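Local coordinates for protein methyl transferase from Methanosarcina acetivorans (Methanosarcina acetivorans, PDB 6MRO) that binds S-adenosyl-L-homocysteine and calcium ions and probably acts as an S-adenosylmethionine-dependent methyltransferase, at residues A[94-97]-A[98-101]; A[160-163]-A[164-168]; A[117-120]-A[121-125]; A[63-66]-A[67-71]. The protein carries 1 engineered substitution. All blocks are in the same frame, centred on the assembly; numbering follows the deposited sequence. Where two conformers were deposited one is given.

Interaction 1 (A[94-97]-A[98-101]); sequences LFTE and DEFD
One face of the F95 ring receives the edge of F100, and L94 CB lies over the centre of the opposite face. The leading atoms of F100 are CE1 and CZ; CE1 sits toward the rim of the F95 face, 3.8 Å from F95 CG. With centroids 5.1 Å apart and planes at 89°, the rings make a T-shaped pair between residues five apart in sequence. The chain between them doubles back at D98, whose backbone takes up a left-handed conformation, so F95 and F100 return to the same side of the turn. This is the entry to strand 100-106 of the Rossmann-like methyltransferase sheet: both rings rest on L37 of strand 35-39 and T58 of strand 56-61, and V127 from the end of helix 114-127 also touches them. The outer side of the turn is polar. T96 OG1 gives a weak hydrogen bond to E99 OE1 at 3.2 Å; the glutamate reaches it by folding back at CG (chi2 -54°). T96 O is buried in the turn without a polar partner. E97 and D98 point the same way, side by side, with E97 OE2 and D98 OD2 3.5 Å apart. The repulsion between these carboxylates is probably eased by K194, whose NZ forms a salt bridge to D98 OD1.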
ATOM      1  N   LEU A  94      13.542  11.516   0.221  1.00 37.42           N
ATOM      2  CA  LEU A  94      13.589  10.824  -1.027  1.00 35.31           C
ATOM      3  C   LEU A  94      12.752  11.471  -2.101  1.00 34.17           C
ATOM      4  O   LEU A  94      13.086  11.394  -3.225  1.00 34.10           O
ATOM      5  CB  LEU A  94      13.121   9.380  -0.874  1.00 33.36           C
ATOM      6  CG  LEU A  94      13.906   8.513   0.064  1.00 34.91           C
ATOM      7  CD1 LEU A  94      13.134   7.294   0.416  1.00 34.15           C
ATOM      8  CD2 LEU A  94      15.170   8.113  -0.644  1.00 37.10           C
ATOM      9  N   PHE A  95      11.640  12.074  -1.727  1.00 31.92           N
ATOM     10  CA  PHE A  95      10.735  12.682  -2.687  1.00 28.87           C
ATOM     11  C   PHE A  95      10.430  14.107  -2.251  1.00 35.07           C
ATOM     12  O   PHE A  95      10.455  14.426  -1.058  1.00 39.31           O
ATOM     13  CB  PHE A  95       9.411  11.898  -2.828  1.00 24.83           C
ATOM     14  CG  PHE A  95       9.578  10.401  -2.939  1.00 28.44           C
ATOM     15  CD1 PHE A  95       9.072   9.560  -1.953  1.00 26.50           C
ATOM     16  CD2 PHE A  95      10.230   9.832  -4.029  1.00 30.24           C
ATOM     17  CE1 PHE A  95       9.210   8.187  -2.048  1.00 30.96           C
ATOM     18  CE2 PHE A  95      10.370   8.454  -4.133  1.00 27.44           C
ATOM     19  CZ  PHE A  95       9.872   7.631  -3.142  1.00 30.44           C
ATOM     20  N   THR A  96      10.158  14.972  -3.222  1.00 32.93           N
ATOM     21  CA  THR A  96       9.720  16.315  -2.888  1.00 34.71           C
ATOM     22  C   THR A  96       8.204  16.315  -2.690  1.00 33.67           C
ATOM     23  O   THR A  96       7.520  15.306  -2.885  1.00 30.34           O
ATOM     24  CB  THR A  96      10.141  17.321  -3.962  1.00 41.84           C
ATOM     25  OG1 THR A  96       9.813  16.810  -5.262  1.00 45.67           O
ATOM     26  CG2 THR A  96      11.638  17.587  -3.883  1.00 47.09           C
ATOM     27  N   GLU A  97       7.679  17.468  -2.296  1.00 38.04           N
ATOM     28  CA  GLU A  97       6.252  17.628  -2.057  1.00 37.77           C
ATOM     29  C   GLU A  97       5.471  17.547  -3.367  1.00 35.56           C
ATOM     30  O   GLU A  97       5.990  17.864  -4.440  1.00 35.38           O
ATOM     31  CB  GLU A  97       6.002  18.978  -1.374  1.00 43.79           C
ATOM     32  CG  GLU A  97       4.583  19.229  -0.882  1.00 45.32           C
ATOM     33  CD  GLU A  97       4.423  20.603  -0.231  1.00 49.00           C
ATOM     34  OE1 GLU A  97       5.435  21.330  -0.089  1.00 50.42           O
ATOM     35  OE2 GLU A  97       3.274  20.958   0.113  1.00 47.66           O
ATOM     36  N   ASP A  98       4.208  17.108  -3.269  1.00 31.94           N
ATOM     37  CA  ASP A  98       3.247  17.207  -4.373  1.00 32.42           C
ATOM     38  C   ASP A  98       3.788  16.534  -5.636  1.00 32.28           C
ATOM     39  O   ASP A  98       3.820  17.116  -6.718  1.00 39.31           O
ATOM     40  CB  ASP A  98       2.886  18.670  -4.654  1.00 36.10           C
ATOM     41  CG  ASP A  98       2.392  19.407  -3.418  1.00 44.60           C
ATOM     42  OD1 ASP A  98       1.687  18.809  -2.586  1.00 47.18           O
ATOM     43  OD2 ASP A  98       2.714  20.606  -3.278  1.00 53.45           O
ATOM     44  N   GLU A  99       4.240  15.295  -5.493  1.00 30.39           N
ATOM     45  CA  GLU A  99       4.871  14.602  -6.610  1.00 30.11           C
ATOM     46  C   GLU A  99       4.008  13.516  -7.236  1.00 29.36           C
ATOM     47  O   GLU A  99       4.023  13.352  -8.461  1.00 28.71           O
ATOM     48  CB  GLU A  99       6.199  13.993  -6.155  1.00 30.52           C
ATOM     49  CG  GLU A  99       7.316  15.007  -6.083  1.00 32.63           C
ATOM     50  CD  GLU A  99       7.482  15.758  -7.384  1.00 34.45           C
ATOM     51  OE1 GLU A  99       7.468  17.010  -7.363  1.00 33.40           O
ATOM     52  OE2 GLU A  99       7.615  15.091  -8.429  1.00 34.13           O
ATOM     53  N   PHE A 100       3.249  12.771  -6.443  1.00 24.11           N
ATOM     54  CA  PHE A 100       2.574  11.572  -6.930  1.00 21.33           C
ATOM     55  C   PHE A 100       1.085  11.816  -7.147  1.00 22.25           C
ATOM     56  O   PHE A 100       0.416  12.408  -6.297  1.00 26.38           O
ATOM     57  CB  PHE A 100       2.781  10.410  -5.949  1.00 20.89           C
ATOM     58  CG  PHE A 100       4.196   9.923  -5.904  1.00 19.55           C
ATOM     59  CD1 PHE A 100       5.045  10.320  -4.889  1.00 22.21           C
ATOM     60  CD2 PHE A 100       4.684   9.091  -6.900  1.00 21.37           C
ATOM     61  CE1 PHE A 100       6.372   9.883  -4.861  1.00 22.07           C
ATOM     62  CE2 PHE A 100       6.013   8.670  -6.888  1.00 21.78           C
ATOM     63  CZ  PHE A 100       6.850   9.056  -5.864  1.00 22.98           C
ATOM     64  N   ASP A 101       0.579  11.350  -8.293  1.00 21.55           N
ATOM     65  CA  ASP A 101      -0.860  11.328  -8.552  1.00 21.76           C
ATOM     66  C   ASP A 101      -1.585  10.247  -7.748  1.00 22.66           C
ATOM     67  O   ASP A 101      -2.778  10.389  -7.452  1.00 23.30           O
ATOM     68  CB  ASP A 101      -1.099  11.089 -10.040  1.00 22.53           C
ATOM     69  CG  ASP A 101      -0.448  12.131 -10.892  1.00 27.38           C
ATOM     70  OD1 ASP A 101       0.531  11.804 -11.597  1.00 26.02           O
ATOM     71  OD2 ASP A 101      -0.917  13.289 -10.845  1.00 27.77           O
TER

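Interaction 2 (A[160-163]-A[164-168]); sequences STFS and PLFNI
F162 brings the CD2 edge of its ring up to F166, CD2 lying 4.0 Å from F166 CD1, while T161 CG2 rests toward the rim of one F162 face. The pair is an offset edge-to-face contact, F162 presenting its edge to the face of F166, with planes at 68° and centroids 6.0 Å apart. The two side chains run alongside each other in the same direction. Their backbones are joined as well: F166 N donates to F162 O at 2.8 Å, a short bond but a bent one, 131° at the hydrogen. F162 O also lies in the F166 ring plane, at its edge. The contact links helix 155-162 to strand 167-177, an outermost strand of the sheet; F162 continues inward to the rings of F109 and Y134, and F166 packs on A192 and V124. P164 has no N-H to offer S160 O, which instead meets P164 CD at 3.3 Å. One residue on, a water takes the place of a direct helical bond, donating to T161 O at 2.8 Å and accepting from L165 N at 3.0 Å. Proline and water thus break the run of direct i to i+4 bonds at S160 and T161, and it resumes, bent, between F162 and F166 beside their paired rings.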
ATOM      1  N   SER A 160     -10.868   8.166  11.650  1.00 28.50           N
ATOM      2  CA  SER A 160     -10.150   8.979  12.627  1.00 35.00           C
ATOM      3  C   SER A 160      -8.718   9.262  12.178  1.00 32.59           C
ATOM      4  O   SER A 160      -8.196  10.362  12.402  1.00 30.01           O
ATOM      5  CB  SER A 160     -10.141   8.281  13.981  1.00 40.15           C
ATOM      6  OG  SER A 160      -9.462   9.083  14.924  1.00 43.89           O
ATOM      7  N   THR A 161      -8.084   8.285  11.528  1.00 30.86           N
ATOM      8  CA  THR A 161      -6.689   8.416  11.114  1.00 29.59           C
ATOM      9  C   THR A 161      -6.532   9.315   9.894  1.00 25.91           C
ATOM     10  O   THR A 161      -5.630  10.161   9.855  1.00 29.79           O
ATOM     11  CB  THR A 161      -6.110   7.033  10.814  1.00 29.62           C
ATOM     12  OG1 THR A 161      -6.149   6.229  11.999  1.00 30.15           O
ATOM     13  CG2 THR A 161      -4.685   7.146  10.316  1.00 27.66           C
ATOM     14  N   PHE A 162      -7.380   9.148   8.879  1.00 27.26           N
ATOM     15  CA  PHE A 162      -7.122   9.804   7.598  1.00 28.74           C
ATOM     16  C   PHE A 162      -7.991  11.031   7.324  1.00 30.48           C
ATOM     17  O   PHE A 162      -7.651  11.812   6.428  1.00 34.31           O
ATOM     18  CB  PHE A 162      -7.266   8.786   6.460  1.00 25.45           C
ATOM     19  CG  PHE A 162      -6.184   7.741   6.472  1.00 24.54           C
ATOM     20  CD1 PHE A 162      -6.434   6.458   6.946  1.00 23.44           C
ATOM     21  CD2 PHE A 162      -4.909   8.055   6.047  1.00 21.43           C
ATOM     22  CE1 PHE A 162      -5.422   5.511   6.981  1.00 23.16           C
ATOM     23  CE2 PHE A 162      -3.892   7.106   6.082  1.00 20.49           C
ATOM     24  CZ  PHE A 162      -4.153   5.838   6.542  1.00 21.36           C
ATOM     25  N   SER A 163      -9.093  11.217   8.055  0.50 28.14           N
ATOM     26  CA  SER A 163      -9.888  12.433   7.889  0.50 29.51           C
ATOM     27  C   SER A 163      -9.125  13.723   8.161  0.50 30.26           C
ATOM     28  O   SER A 163      -9.415  14.724   7.478  0.50 32.19           O
ATOM     29  CB  SER A 163     -11.135  12.383   8.779  0.50 31.40           C
ATOM     30  OG  SER A 163     -12.164  11.623   8.179  0.50 32.97           O
ATOM     31  N   PRO A 164      -8.211  13.810   9.136  1.00 30.74           N
ATOM     32  CA  PRO A 164      -7.559  15.114   9.400  1.00 36.97           C
ATOM     33  C   PRO A 164      -6.837  15.714   8.206  1.00 35.52           C
ATOM     34  O   PRO A 164      -6.829  16.944   8.053  1.00 39.34           O
ATOM     35  CB  PRO A 164      -6.578  14.794  10.534  1.00 37.93           C
ATOM     36  CG  PRO A 164      -7.229  13.701  11.269  1.00 34.98           C
ATOM     37  CD  PRO A 164      -7.871  12.848  10.211  1.00 30.44           C
ATOM     38  N   LEU A 165      -6.227  14.890   7.355  1.00 29.81           N
ATOM     39  CA  LEU A 165      -5.484  15.385   6.208  1.00 31.96           C
ATOM     40  C   LEU A 165      -6.092  15.003   4.864  1.00 33.82           C
ATOM     41  O   LEU A 165      -5.673  15.555   3.841  1.00 38.05           O
ATOM     42  CB  LEU A 165      -4.030  14.888   6.262  1.00 31.27           C
ATOM     43  CG  LEU A 165      -3.193  15.335   7.465  1.00 32.97           C
ATOM     44  CD1 LEU A 165      -1.873  14.584   7.473  1.00 36.85           C
ATOM     45  CD2 LEU A 165      -2.951  16.829   7.429  1.00 36.82           C
ATOM     46  N   PHE A 166      -7.065  14.094   4.828  1.00 31.04           N
ATOM     47  CA  PHE A 166      -7.596  13.588   3.569  1.00 28.51           C
ATOM     48  C   PHE A 166      -9.108  13.713   3.526  1.00 32.66           C
ATOM     49  O   PHE A 166      -9.786  13.723   4.561  1.00 33.64           O
ATOM     50  CB  PHE A 166      -7.234  12.116   3.344  1.00 24.39           C
ATOM     51  CG  PHE A 166      -5.758  11.864   3.243  1.00 24.54           C
ATOM     52  CD1 PHE A 166      -4.997  11.683   4.383  1.00 23.74           C
ATOM     53  CD2 PHE A 166      -5.129  11.825   2.006  1.00 23.43           C
ATOM     54  CE1 PHE A 166      -3.633  11.467   4.293  1.00 23.17           C
ATOM     55  CE2 PHE A 166      -3.771  11.607   1.917  1.00 23.80           C
ATOM     56  CZ  PHE A 166      -3.027  11.414   3.056  1.00 25.01           C
ATOM     57  N   ASN A 167      -9.633  13.789   2.309  1.00 29.54           N
ATOM     58  CA  ASN A 167     -11.064  13.664   2.092  1.00 33.37           C
ATOM     59  C   ASN A 167     -11.356  12.205   1.773  1.00 33.42           C
ATOM     60  O   ASN A 167     -10.794  11.639   0.827  1.00 31.78           O
ATOM     61  CB  ASN A 167     -11.540  14.590   0.977  1.00 39.56           C
ATOM     62  CG  ASN A 167     -11.380  16.050   1.337  1.00 43.51           C
ATOM     63  OD1 ASN A 167     -11.691  16.466   2.457  1.00 46.09           O
ATOM     64  ND2 ASN A 167     -10.876  16.832   0.400  1.00 43.42           N
ATOM     65  N   ILE A 168     -12.193  11.588   2.586  1.00 32.59           N
ATOM     66  CA  ILE A 168     -12.479  10.171   2.438  1.00 27.60           C
ATOM     67  C   ILE A 168     -13.595  10.037   1.414  1.00 26.42           C
ATOM     68  O   ILE A 168     -14.655  10.666   1.554  1.00 27.29           O
ATOM     69  CB  ILE A 168     -12.854   9.547   3.786  1.00 31.81           C
ATOM     70  CG1 ILE A 168     -11.645   9.641   4.722  1.00 34.91           C
ATOM     71  CG2 ILE A 168     -13.279   8.096   3.602  1.00 33.27           C
ATOM     72  CD1 ILE A 168     -11.904   9.160   6.115  1.00 39.03           C
TER
HETATM   73  O   HOH W   1      -4.893  12.382   8.244  1.00 36.38           O

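Interaction 3 (A[117-120]-A[121-125]); sequences RLLF and TRHVH
T121 holds OG1 between its backbone N and carbonyl carbon (chi1 61°), which turns the hydroxyl back along the helix onto L118 O at 2.6 Å. F120 has CG on the far side from its own nitrogen (chi1 175°), and this lays its ring beneath the V124 methyl one turn on. The hydroxyl of T121 shares L118 O with R122 N, so two donors grip that carbonyl. L119 O is gripped twice by one residue: H123 N donates at 3.0 Å, and H123 ND1 adds a longer bond of 3.3 Å. The second donor stands well above the carbonyl plane, yet L119 O lies almost in the plane of the imidazole. The ring is fixed at its other nitrogen too, NE2 being hydrogen-bonded to D92 OD1, a carboxylate that might favour the protonated histidine. Against this ring lies the L119 side chain, pointing the same way, with CD1 3.5 Å from H123 CE1. The apolar side of the helix is closed by a CH-pi contact: V124 CG2 sits 4.1 Å from the centroid of the F120 ring, over its face and only 14° off the normal. V124 N also bonds to F120 O, nearly straight. F120 and V124 turn this side of helix 114-127 onto I39 of strand 35-39 and Y134 of strand 132-139, with F120 also reaching V88 of the S-adenosyl-L-homocysteine site, while T121 packs against T161 and F162 of helix 155-162.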
ATOM      1  N   ARG A 117       1.713   6.579  13.529  1.00 37.18           N
ATOM      2  CA  ARG A 117       0.588   6.750  12.610  1.00 38.05           C
ATOM      3  C   ARG A 117       0.440   8.198  12.147  1.00 33.13           C
ATOM      4  O   ARG A 117       0.205   8.448  10.960  1.00 31.61           O
ATOM      5  CB  ARG A 117      -0.708   6.259  13.264  1.00 45.31           C
ATOM      6  CG  ARG A 117      -0.923   4.749  13.183  1.00 49.88           C
ATOM      7  CD  ARG A 117      -2.354   4.410  12.775  1.00 52.32           C
ATOM      8  NE  ARG A 117      -2.708   3.000  12.967  1.00 58.11           N
ATOM      9  CZ  ARG A 117      -2.224   1.988  12.245  1.00 58.61           C
ATOM     10  NH1 ARG A 117      -1.337   2.213  11.285  1.00 57.61           N
ATOM     11  NH2 ARG A 117      -2.619   0.742  12.486  1.00 60.14           N
ATOM     12  N   LEU A 118       0.543   9.170  13.062  1.00 36.06           N
ATOM     13  CA  LEU A 118       0.407  10.568  12.651  1.00 37.67           C
ATOM     14  C   LEU A 118       1.503  10.947  11.665  1.00 35.11           C
ATOM     15  O   LEU A 118       1.230  11.531  10.609  1.00 32.94           O
ATOM     16  CB  LEU A 118       0.431  11.501  13.867  1.00 44.82           C
ATOM     17  CG  LEU A 118       0.858  12.961  13.612  1.00 50.19           C
ATOM     18  CD1 LEU A 118      -0.107  13.690  12.675  1.00 52.66           C
ATOM     19  CD2 LEU A 118       1.017  13.749  14.922  1.00 51.10           C
ATOM     20  N   LEU A 119       2.753  10.616  12.001  1.00 35.42           N
ATOM     21  CA  LEU A 119       3.872  10.846  11.092  1.00 35.72           C
ATOM     22  C   LEU A 119       3.631  10.180   9.742  1.00 35.01           C
ATOM     23  O   LEU A 119       3.903  10.769   8.688  1.00 37.07           O
ATOM     24  CB  LEU A 119       5.161  10.321  11.724  1.00 39.02           C
ATOM     25  CG  LEU A 119       6.476  10.569  10.991  1.00 41.07           C
ATOM     26  CD1 LEU A 119       6.695  12.062  10.870  1.00 40.30           C
ATOM     27  CD2 LEU A 119       7.644   9.897  11.710  1.00 39.98           C
ATOM     28  N   PHE A 120       3.122   8.948   9.758  1.00 31.49           N
ATOM     29  CA  PHE A 120       2.830   8.241   8.515  1.00 25.32           C
ATOM     30  C   PHE A 120       1.862   9.038   7.646  1.00 25.99           C
ATOM     31  O   PHE A 120       2.140   9.304   6.471  1.00 22.83           O
ATOM     32  CB  PHE A 120       2.272   6.859   8.850  1.00 26.01           C
ATOM     33  CG  PHE A 120       1.816   6.067   7.658  1.00 24.66           C
ATOM     34  CD1 PHE A 120       0.476   6.030   7.315  1.00 26.98           C
ATOM     35  CD2 PHE A 120       2.724   5.336   6.898  1.00 22.92           C
ATOM     36  CE1 PHE A 120       0.040   5.282   6.232  1.00 28.73           C
ATOM     37  CE2 PHE A 120       2.291   4.585   5.808  1.00 21.47           C
ATOM     38  CZ  PHE A 120       0.941   4.562   5.482  1.00 23.37           C
ATOM     39  N   THR A 121       0.726   9.451   8.215  1.00 29.45           N
ATOM     40  CA  THR A 121      -0.249  10.210   7.437  1.00 26.47           C
ATOM     41  C   THR A 121       0.370  11.485   6.871  1.00 25.26           C
ATOM     42  O   THR A 121       0.102  11.853   5.722  1.00 25.90           O
ATOM     43  CB  THR A 121      -1.478  10.559   8.287  1.00 28.64           C
ATOM     44  OG1 THR A 121      -1.096  11.379   9.406  1.00 32.57           O
ATOM     45  CG2 THR A 121      -2.158   9.314   8.795  1.00 28.95           C
ATOM     46  N   ARG A 122       1.201  12.160   7.646  1.00 27.06           N
ATOM     47  CA  ARG A 122       1.788  13.407   7.170  1.00 29.38           C
ATOM     48  C   ARG A 122       2.732  13.215   6.003  1.00 29.41           C
ATOM     49  O   ARG A 122       2.758  13.999   5.119  1.00 29.94           O
ATOM     50  CB  ARG A 122       2.429  14.243   8.294  1.00 30.91           C
ATOM     51  CG  ARG A 122       3.110  15.538   7.801  1.00 32.18           C
ATOM     52  CD  ARG A 122       2.426  16.879   8.191  1.00 33.02           C
ATOM     53  NE  ARG A 122       2.838  18.084   7.415  1.00 34.35           N
ATOM     54  CZ  ARG A 122       3.596  19.091   7.865  1.00 35.63           C
ATOM     55  NH1 ARG A 122       4.052  19.096   9.101  1.00 37.32           N
ATOM     56  NH2 ARG A 122       3.910  20.095   7.076  1.00 35.64           N
ATOM     57  N   HIS A 123       3.505  12.149   6.026  1.00 25.91           N
ATOM     58  CA  HIS A 123       4.433  11.910   4.926  1.00 27.31           C
ATOM     59  C   HIS A 123       3.699  11.515   3.657  1.00 27.95           C
ATOM     60  O   HIS A 123       4.048  11.976   2.564  1.00 27.68           O
ATOM     61  CB  HIS A 123       5.449  10.836   5.319  1.00 32.27           C
ATOM     62  CG  HIS A 123       6.673  11.395   5.964  1.00 41.42           C
ATOM     63  ND1 HIS A 123       6.766  11.609   7.322  1.00 45.81           N
ATOM     64  CD2 HIS A 123       7.832  11.847   5.431  1.00 44.21           C
ATOM     65  CE1 HIS A 123       7.942  12.141   7.601  1.00 46.10           C
ATOM     66  NE2 HIS A 123       8.607  12.297   6.471  1.00 45.66           N
ATOM     67  N   VAL A 124       2.692  10.648   3.780  1.00 24.49           N
ATOM     68  CA  VAL A 124       1.879  10.288   2.626  1.00 25.25           C
ATOM     69  C   VAL A 124       1.198  11.524   2.054  1.00 26.73           C
ATOM     70  O   VAL A 124       1.200  11.755   0.836  1.00 24.53           O
ATOM     71  CB  VAL A 124       0.852   9.208   3.013  1.00 23.09           C
ATOM     72  CG1 VAL A 124      -0.114   8.976   1.862  1.00 22.10           C
ATOM     73  CG2 VAL A 124       1.564   7.914   3.416  1.00 20.72           C
ATOM     74  N   HIS A 125       0.601  12.343   2.936  1.00 23.14           N
ATOM     75  CA  HIS A 125      -0.065  13.567   2.503  1.00 26.89           C
ATOM     76  C   HIS A 125       0.903  14.482   1.761  1.00 25.44           C
ATOM     77  O   HIS A 125       0.550  15.060   0.732  1.00 26.79           O
ATOM     78  CB  HIS A 125      -0.674  14.289   3.716  1.00 28.54           C
ATOM     79  CG  HIS A 125      -1.240  15.644   3.413  1.00 35.11           C
ATOM     80  ND1 HIS A 125      -2.568  15.846   3.101  1.00 35.02           N
ATOM     81  CD2 HIS A 125      -0.666  16.870   3.411  1.00 35.18           C
ATOM     82  CE1 HIS A 125      -2.784  17.134   2.894  1.00 35.21           C
ATOM     83  NE2 HIS A 125      -1.647  17.780   3.083  1.00 39.64           N
TER

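Interaction 4 (A[63-66]-A[67-71]); sequences AKRA and ISDAK. Engineered in segment 63-66: R65 (natural residue Asp).
I67 N bonds to A63 O at 3.1 Å, nearly straight at 174°, and opens the first turn of helix 64-76 with A63 at the N-cap position. The helix is the crossover of a beta-alpha-beta unit between strands 56-61 and 82-85 of the Rossmann-like fold. Three further bonds repeat the four-residue spacing, from S68 N to K64 O, D69 N to R65 O and A70 N to A66 O. A63 N is held by D61 OD1; D61 binds S-adenosyl-L-homocysteine, so the start of the helix is tied directly to a residue of the ligand site. On the outer side, the engineered R65 folds over at CG (chi2 69°) and brings its NE to D69 OD2 at 3.0 Å, a hydrogen bond within a salt bridge. The bond is bent, and the guanidinium and carboxylate planes stand almost perpendicular, 89° apart. OD2 is met on its syn side and lies close to the guanidinium plane, at the edge where NE sits. The same oxygen forms a salt bridge to R43 NE, so two arginines gather round it and probably stabilise the charged carboxylate. The buried side is apolar: A66 CB packs on Y7, I67 reaches C41 and V85, and A70 lies on F83 of strand 82-85. Within the helix itself, A70 CB lies 3.3 Å from A66 O and I67 CG1 3.6 Å from A63 O, one turn back.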
ATOM      1  N   ALA A  63      12.812  -3.544   3.131  1.00 22.20           N
ATOM      2  CA  ALA A  63      13.522  -4.815   3.008  1.00 21.89           C
ATOM      3  C   ALA A  63      14.281  -4.859   1.690  1.00 21.74           C
ATOM      4  O   ALA A  63      13.665  -4.884   0.624  1.00 21.07           O
ATOM      5  CB  ALA A  63      12.529  -5.969   3.093  1.00 22.03           C
ATOM      6  N   LYS A  64      15.620  -4.912   1.753  1.00 23.69           N
ATOM      7  CA  LYS A  64      16.385  -4.992   0.517  1.00 25.86           C
ATOM      8  C   LYS A  64      16.064  -6.264  -0.252  1.00 26.41           C
ATOM      9  O   LYS A  64      16.055  -6.257  -1.488  1.00 28.49           O
ATOM     10  CB  LYS A  64      17.888  -4.912   0.790  1.00 33.10           C
ATOM     11  CG  LYS A  64      18.309  -3.783   1.702  1.00 39.00           C
ATOM     12  CD  LYS A  64      19.824  -3.795   1.925  1.00 44.15           C
ATOM     13  CE  LYS A  64      20.291  -5.161   2.401  1.00 48.43           C
ATOM     14  NZ  LYS A  64      19.704  -5.544   3.724  1.00 49.03           N
ATOM     15  N   ARG A  65      15.814  -7.370   0.457  1.00 23.97           N
ATOM     16  CA  ARG A  65      15.478  -8.617  -0.224  1.00 28.42           C
ATOM     17  C   ARG A  65      14.205  -8.469  -1.050  1.00 24.68           C
ATOM     18  O   ARG A  65      14.141  -8.928  -2.199  1.00 24.16           O
ATOM     19  CB  ARG A  65      15.340  -9.748   0.796  1.00 35.32           C
ATOM     20  CG  ARG A  65      14.673 -11.016   0.271  1.00 37.61           C
ATOM     21  CD  ARG A  65      15.548 -11.719  -0.732  1.00 38.33           C
ATOM     22  NE  ARG A  65      15.033 -13.037  -1.092  1.00 37.60           N
ATOM     23  CZ  ARG A  65      15.349 -14.165  -0.459  1.00 42.89           C
ATOM     24  NH1 ARG A  65      16.168 -14.136   0.585  1.00 44.04           N
ATOM     25  NH2 ARG A  65      14.840 -15.323  -0.863  1.00 42.10           N
ATOM     26  N   ALA A  66      13.176  -7.831  -0.487  1.00 22.37           N
ATOM     27  CA  ALA A  66      11.948  -7.636  -1.246  1.00 20.46           C
ATOM     28  C   ALA A  66      12.197  -6.743  -2.457  1.00 21.20           C
ATOM     29  O   ALA A  66      11.763  -7.054  -3.576  1.00 22.50           O
ATOM     30  CB  ALA A  66      10.866  -7.048  -0.338  1.00 19.28           C
ATOM     31  N   ILE A  67      12.902  -5.624  -2.251  1.00 24.76           N
ATOM     32  CA  ILE A  67      13.222  -4.725  -3.361  1.00 22.30           C
ATOM     33  C   ILE A  67      14.045  -5.451  -4.429  1.00 23.88           C
ATOM     34  O   ILE A  67      13.784  -5.312  -5.632  1.00 24.32           O
ATOM     35  CB  ILE A  67      13.927  -3.458  -2.833  1.00 22.62           C
ATOM     36  CG1 ILE A  67      12.931  -2.581  -2.029  1.00 19.80           C
ATOM     37  CG2 ILE A  67      14.584  -2.661  -3.988  1.00 22.78           C
ATOM     38  CD1 ILE A  67      11.679  -2.157  -2.807  1.00 23.54           C
ATOM     39  N   SER A  68      15.034  -6.251  -4.007  0.50 24.71           N
ATOM     40  CA  SER A  68      15.843  -6.992  -4.972  0.50 27.05           C
ATOM     41  C   SER A  68      14.991  -7.970  -5.768  0.50 25.50           C
ATOM     42  O   SER A  68      15.140  -8.084  -6.993  0.50 25.45           O
ATOM     43  CB  SER A  68      16.974  -7.731  -4.254  0.50 30.02           C
ATOM     44  OG  SER A  68      17.895  -6.815  -3.697  0.50 33.50           O
ATOM     45  N   ASP A  69      14.098  -8.693  -5.087  1.00 23.41           N
ATOM     46  CA  ASP A  69      13.196  -9.608  -5.779  1.00 25.99           C
ATOM     47  C   ASP A  69      12.205  -8.857  -6.659  1.00 22.07           C
ATOM     48  O   ASP A  69      11.861  -9.339  -7.744  1.00 26.85           O
ATOM     49  CB  ASP A  69      12.451 -10.491  -4.771  1.00 21.84           C
ATOM     50  CG  ASP A  69      13.361 -11.510  -4.105  1.00 24.68           C
ATOM     51  OD1 ASP A  69      14.433 -11.815  -4.663  1.00 27.34           O
ATOM     52  OD2 ASP A  69      13.011 -11.988  -3.013  1.00 26.83           O
ATOM     53  N   ALA A  70      11.738  -7.683  -6.212  1.00 21.79           N
ATOM     54  CA  ALA A  70      10.818  -6.878  -7.014  1.00 20.12           C
ATOM     55  C   ALA A  70      11.483  -6.425  -8.305  1.00 20.70           C
ATOM     56  O   ALA A  70      10.885  -6.499  -9.387  1.00 23.62           O
ATOM     57  CB  ALA A  70      10.332  -5.658  -6.213  1.00 19.25           C
ATOM     58  N   LYS A  71      12.727  -5.952  -8.200  1.00 21.96           N
ATOM     59  CA  LYS A  71      13.480  -5.516  -9.374  1.00 27.58           C
ATOM     60  C   LYS A  71      13.632  -6.643 -10.386  1.00 25.72           C
ATOM     61  O   LYS A  71      13.399  -6.449 -11.585  1.00 26.61           O
ATOM     62  CB  LYS A  71      14.852  -5.001  -8.946  1.00 26.63           C
ATOM     63  CG  LYS A  71      14.857  -3.676  -8.222  1.00 30.54           C
ATOM     64  CD  LYS A  71      16.287  -3.315  -7.824  1.00 37.78           C
ATOM     65  CE  LYS A  71      16.399  -1.870  -7.350  1.00 38.69           C
ATOM     66  NZ  LYS A  71      17.726  -1.630  -6.716  1.00 39.98           N
TER

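How the interactions relate
All four contacts are local and partly buried. The ring pairs of interactions 1 and 2 and F120, T121 and V124 of interaction 3 are buried; in interaction 4 the alanines and I67 face inward and R65 lies on the exposed side. Interactions 2 and 3 are neighbours, centres about 10 Å apart, touching where F166 CZ meets H125 CA at 3.7 Å. Interaction 1 opens the strand preceding helix 114-127, which carries interaction 3. Interaction 4 stands across the chain's centre from interaction 2, about 31 Å between centres. Aromatic pairs span the turns of interactions 1 and 2, whereas regular helical bonds dominate the others, supplemented by doubly used carbonyls in interaction 3 and an ion pair in interaction 4.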